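Local coordinates for mitogen-activated protein kinase kinase kinase 7 interacting protein 1 (Anopheles gambiae, PDB 2IRM) that probably acts as an adapter that binds the kinase TAK1 and promotes its autophosphorylation, thereby supporting JNK and NF-kappa-B signalling, at residues N49-A54 against V158-R164; E71-L76 against S97-V101. All blocks are in the same frame, centred on the assembly; numbering follows the deposited sequence.

In the fold
The two contacts illustrate how a layered fold is built from sheet to helix within one PPM-type phosphatase domain. Contact 1 pairs neighbouring strands, 50-59 and 154-163, of an antiparallel sheet; contact 2 joins helices 63-75 and 87-108, which pack on that sheet. Both segments of contact 2 fall in the chain between the two strands of contact 1, because strand 50-59 leads into helix 63-75 and strand 154-163 returns only after the helices. The contacts lie about 13 Å apart, centre to centre, and CD2 of L159 packs 3.6 Å from SD of M72. The first helix after strand 50-59 thus packs through M72 on the neighbouring strand, joining helical layer to sheet.

Contact 1. Residues N49-A54 against V158-R164; sequences NTSLYA and VLALIHR
Y53 and A160 face each other as a hydrogen-bonded antiparallel pair, an example of how two strands distant in sequence become neighbours in a sheet. Y53 N donates to A160 O (2.8 Å) almost straight, at 170° at the hydrogen, and A160 N returns a bond to Y53 O. At the next hydrogen-bonded pair, two residues along, S51 N donates to I162 O at 3.2 Å, whereas the reverse bond from I162 N to S51 O is weak. The weak bond from R164 N to N49 O comes where strand gives way to loop.

Apolar contacts flank this backbone pairing. On the face of Y53 and I162, the extended isoleucine chain (chi2 179°) carries CD1 to the edge of the tyrosine ring, near its plane and 3.5 Å from CE2. On the other face, L52 CD2 rests against L159 CB (3.8 Å), A54 CB lies 3.4 Å from L159 CB, and L161 CD2 touches T50 CG2 at 3.7 Å.

Polar side chains come in toward the far end: T50 OG1 lies at the edge of the H163 imidazole, close to CD2, while N49 and R164 run side by side in the same direction.

Strand 39-45 flanks 50-59, and strand 166-172 flanks 154-163. Y53 reaches toward the second sheet, touching L273 and hydrogen-bonding through OH to R353; L159 instead meets helix 63-75.

Contact 2. Residues E71-L76 against S97-V101; sequences EMAAEL and SFMSV
M72 reaches across to helix 87-108 and lays its thioether over one face of the F98 ring, a Met-aromatic contact that illustrates how a flexible side chain can bridge two helices. The methyl CE sits above the middle of the ring, 3.7 Å from its centroid and only 12° off the normal, as a CH-pi contact; SD is farther, at 4.4 Å. A bend at the last torsion (chi3 74°) turns the methyl back from the line of the chain, so that it also borders S97. Nearer the backbone, M72 crosses V101 at about a right angle and places CG 3.6 Å from V101 CG2. L76, the first residue to leave helical geometry, contributes CD2 against S97 CB at 3.5 Å. This buried part continues beyond the pair: L76 also touches L93 and I94, and F98 meets F254 and P256.

The other flank is looser and carries the polar groups; here E71, E75 and S100 are partly exposed, and the glutamates meet the buried S97 and V101. E75 OE1 accepts a weak hydrogen bond from S97 OG at 3.4 Å. E75 OE1 also comes within 3.0 Å of S100 OG, which is bonded to the backbone oxygen of Q96. E71 slides past V101 in the opposite direction, with CB 3.8 Å from V101 CG2, leaving its carboxylate beyond the apolar contact.

The two short axes approach to 9.6 Å and run in broadly opposed directions but cross steeply, at 137°. Such a helix pair laid on a beta sheet belongs to one of the two outer helical layers of the alpha-beta-beta-alpha sandwich of the PP2C fold.

Contact 1. Residues N49-A54 against V158-R164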
# COMPACT_ATOMS: atom_id res chain seq x y z
N ASN A 49 22.27 6.55 -11.58
CA ASN A 49 21.12 7.44 -11.69
C ASN A 49 19.86 6.80 -11.14
O ASN A 49 19.17 7.39 -10.31
CB ASN A 49 20.86 7.84 -13.15
CG ASN A 49 22.08 8.43 -13.83
OD1 ASN A 49 22.94 9.05 -13.19
ND2 ASN A 49 22.17 8.26 -15.15
N THR A 50 19.58 5.58 -11.60
CA THR A 50 18.30 4.95 -11.34
C THR A 50 18.26 4.15 -10.04
O THR A 50 19.15 3.33 -9.77
CB THR A 50 17.89 4.02 -12.50
OG1 THR A 50 18.19 4.64 -13.75
CG2 THR A 50 16.40 3.71 -12.43
N SER A 51 17.21 4.38 -9.26
CA SER A 51 16.93 3.60 -8.06
C SER A 51 15.42 3.54 -7.81
O SER A 51 14.67 4.44 -8.20
CB SER A 51 17.66 4.19 -6.86
OG SER A 51 17.43 5.59 -6.77
N LEU A 52 14.97 2.47 -7.16
CA LEU A 52 13.55 2.24 -6.94
C LEU A 52 13.25 2.03 -5.45
O LEU A 52 13.95 1.28 -4.77
CB LEU A 52 13.09 1.01 -7.72
CG LEU A 52 11.74 0.94 -8.42
CD1 LEU A 52 11.45 -0.51 -8.81
CD2 LEU A 52 10.58 1.52 -7.59
N TYR A 53 12.22 2.71 -4.97
CA TYR A 53 11.69 2.47 -3.63
C TYR A 53 10.20 2.17 -3.77
O TYR A 53 9.44 2.97 -4.34
CB TYR A 53 11.95 3.67 -2.71
CG TYR A 53 13.38 4.14 -2.77
CD1 TYR A 53 14.37 3.51 -2.03
CD2 TYR A 53 13.74 5.21 -3.58
CE1 TYR A 53 15.68 3.93 -2.09
CE2 TYR A 53 15.05 5.64 -3.65
CZ TYR A 53 16.02 5.00 -2.90
OH TYR A 53 17.32 5.44 -2.98
N ALA A 54 9.80 1.01 -3.25
CA ALA A 54 8.45 0.52 -3.44
C ALA A 54 8.00 -0.32 -2.26
O ALA A 54 8.79 -1.06 -1.68
CB ALA A 54 8.38 -0.30 -4.72
N VAL A 158 2.88 1.15 -3.80
CA VAL A 158 3.41 2.51 -3.93
C VAL A 158 4.86 2.44 -4.37
O VAL A 158 5.69 1.88 -3.67
CB VAL A 158 3.33 3.31 -2.62
CG1 VAL A 158 4.11 2.61 -1.51
CG2 VAL A 158 3.83 4.73 -2.83
N LEU A 159 5.17 3.00 -5.54
CA LEU A 159 6.56 2.96 -5.97
C LEU A 159 7.12 4.29 -6.44
O LEU A 159 6.69 4.84 -7.44
CB LEU A 159 6.85 1.81 -6.96
CG LEU A 159 6.07 1.47 -8.23
CD1 LEU A 159 6.34 2.50 -9.32
CD2 LEU A 159 6.50 0.09 -8.73
N ALA A 160 8.08 4.78 -5.67
CA ALA A 160 8.85 5.97 -6.00
C ALA A 160 10.07 5.55 -6.79
O ALA A 160 10.80 4.64 -6.38
CB ALA A 160 9.27 6.70 -4.73
N LEU A 161 10.29 6.22 -7.91
CA LEU A 161 11.40 5.92 -8.82
C LEU A 161 12.26 7.17 -9.04
O LEU A 161 11.88 8.06 -9.79
CB LEU A 161 10.84 5.38 -10.14
CG LEU A 161 11.70 4.81 -11.29
CD1 LEU A 161 11.85 5.82 -12.40
CD2 LEU A 161 13.06 4.29 -10.83
N ILE A 162 13.40 7.23 -8.37
CA ILE A 162 14.32 8.36 -8.53
C ILE A 162 15.26 8.15 -9.71
O ILE A 162 16.25 7.40 -9.64
CB ILE A 162 15.13 8.66 -7.25
CG1 ILE A 162 14.21 8.72 -6.03
CG2 ILE A 162 15.94 9.96 -7.41
CD1 ILE A 162 14.92 8.99 -4.71
N HIS A 163 14.93 8.82 -10.82
CA HIS A 163 15.75 8.76 -12.02
C HIS A 163 16.46 10.08 -12.25
O HIS A 163 15.86 11.04 -12.72
CB HIS A 163 14.90 8.39 -13.23
CG HIS A 163 15.71 8.03 -14.44
ND1 HIS A 163 15.73 8.80 -15.58
CD2 HIS A 163 16.55 7.00 -14.67
CE1 HIS A 163 16.54 8.25 -16.47
NE2 HIS A 163 17.05 7.16 -15.95
N ARG A 164 17.74 10.10 -11.89
CA ARG A 164 18.65 11.24 -12.12
C ARG A 164 18.08 12.60 -11.72
O ARG A 164 17.62 13.38 -12.57
CB ARG A 164 19.21 11.24 -13.56
CG ARG A 164 18.18 11.14 -14.68
CD ARG A 164 18.85 10.79 -16.00
NE ARG A 164 19.77 11.83 -16.43
CZ ARG A 164 20.71 11.67 -17.37
NH1 ARG A 164 20.86 10.50 -17.97
NH2 ARG A 164 21.49 12.69 -17.69

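Contact 2. Residues E71-L76 against S97-V101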
# COMPACT_ATOMS: atom_id res chain seq x y z
N GLU A 71 7.95 -8.05 -11.28
CA GLU A 71 7.64 -7.70 -12.65
C GLU A 71 7.93 -6.24 -12.94
O GLU A 71 8.43 -5.92 -14.01
CB GLU A 71 6.18 -8.02 -12.94
CG GLU A 71 5.85 -8.29 -14.39
CD GLU A 71 4.78 -9.37 -14.57
OE1 GLU A 71 4.14 -9.77 -13.56
OE2 GLU A 71 4.59 -9.82 -15.73
N MET A 72 7.62 -5.35 -12.00
CA MET A 72 7.83 -3.91 -12.20
C MET A 72 9.31 -3.56 -12.15
O MET A 72 9.77 -2.68 -12.88
CB MET A 72 7.05 -3.08 -11.19
CG MET A 72 5.61 -3.49 -11.12
SD MET A 72 4.47 -2.24 -10.51
CE MET A 72 4.39 -1.15 -11.94
N ALA A 73 10.05 -4.24 -11.29
CA ALA A 73 11.49 -4.08 -11.26
C ALA A 73 12.06 -4.50 -12.61
O ALA A 73 12.94 -3.83 -13.17
CB ALA A 73 12.08 -4.91 -10.13
N ALA A 74 11.53 -5.60 -13.15
CA ALA A 74 11.98 -6.15 -14.41
C ALA A 74 11.58 -5.28 -15.60
O ALA A 74 12.28 -5.25 -16.61
CB ALA A 74 11.43 -7.55 -14.59
N GLU A 75 10.46 -4.57 -15.48
CA GLU A 75 9.99 -3.73 -16.59
C GLU A 75 10.61 -2.34 -16.60
O GLU A 75 10.57 -1.66 -17.63
CB GLU A 75 8.47 -3.65 -16.62
CG GLU A 75 7.84 -4.68 -17.56
CD GLU A 75 6.75 -5.51 -16.88
OE1 GLU A 75 5.95 -4.92 -16.11
OE2 GLU A 75 6.70 -6.74 -17.13
N LEU A 76 11.20 -1.94 -15.47
CA LEU A 76 11.87 -0.65 -15.41
C LEU A 76 13.04 -0.60 -14.44
O LEU A 76 13.01 0.18 -13.49
CB LEU A 76 10.87 0.48 -15.10
CG LEU A 76 9.72 0.21 -14.13
CD1 LEU A 76 10.05 0.69 -12.73
CD2 LEU A 76 8.51 0.90 -14.65
N SER A 97 3.97 -0.37 -16.92
CA SER A 97 4.46 -1.41 -16.03
C SER A 97 3.34 -1.95 -15.14
O SER A 97 3.32 -3.14 -14.84
CB SER A 97 5.59 -0.87 -15.18
OG SER A 97 6.24 -1.92 -14.50
N PHE A 98 2.44 -1.07 -14.73
CA PHE A 98 1.23 -1.43 -13.99
C PHE A 98 0.28 -2.21 -14.87
O PHE A 98 -0.30 -3.21 -14.46
CB PHE A 98 0.49 -0.18 -13.55
CG PHE A 98 1.01 0.42 -12.29
CD1 PHE A 98 1.84 1.52 -12.32
CD2 PHE A 98 0.63 -0.10 -11.05
CE1 PHE A 98 2.32 2.08 -11.15
CE2 PHE A 98 1.10 0.45 -9.87
CZ PHE A 98 1.95 1.55 -9.92
N MET A 99 0.14 -1.72 -16.09
CA MET A 99 -0.81 -2.26 -17.04
C MET A 99 -0.55 -3.73 -17.26
O MET A 99 -1.49 -4.51 -17.34
CB MET A 99 -0.70 -1.53 -18.37
CG MET A 99 -1.75 -0.48 -18.64
SD MET A 99 -1.55 0.11 -20.36
CE MET A 99 -1.94 -1.35 -21.36
N SER A 100 0.72 -4.08 -17.35
CA SER A 100 1.12 -5.44 -17.71
C SER A 100 1.33 -6.30 -16.48
O SER A 100 1.55 -7.51 -16.59
CB SER A 100 2.38 -5.41 -18.57
OG SER A 100 3.45 -4.83 -17.85
N VAL A 101 1.27 -5.69 -15.30
CA VAL A 101 1.25 -6.43 -14.04
C VAL A 101 -0.16 -6.94 -13.81
O VAL A 101 -0.36 -8.04 -13.28
CB VAL A 101 1.74 -5.56 -12.85
CG1 VAL A 101 1.12 -6.01 -11.56
CG2 VAL A 101 3.25 -5.61 -12.75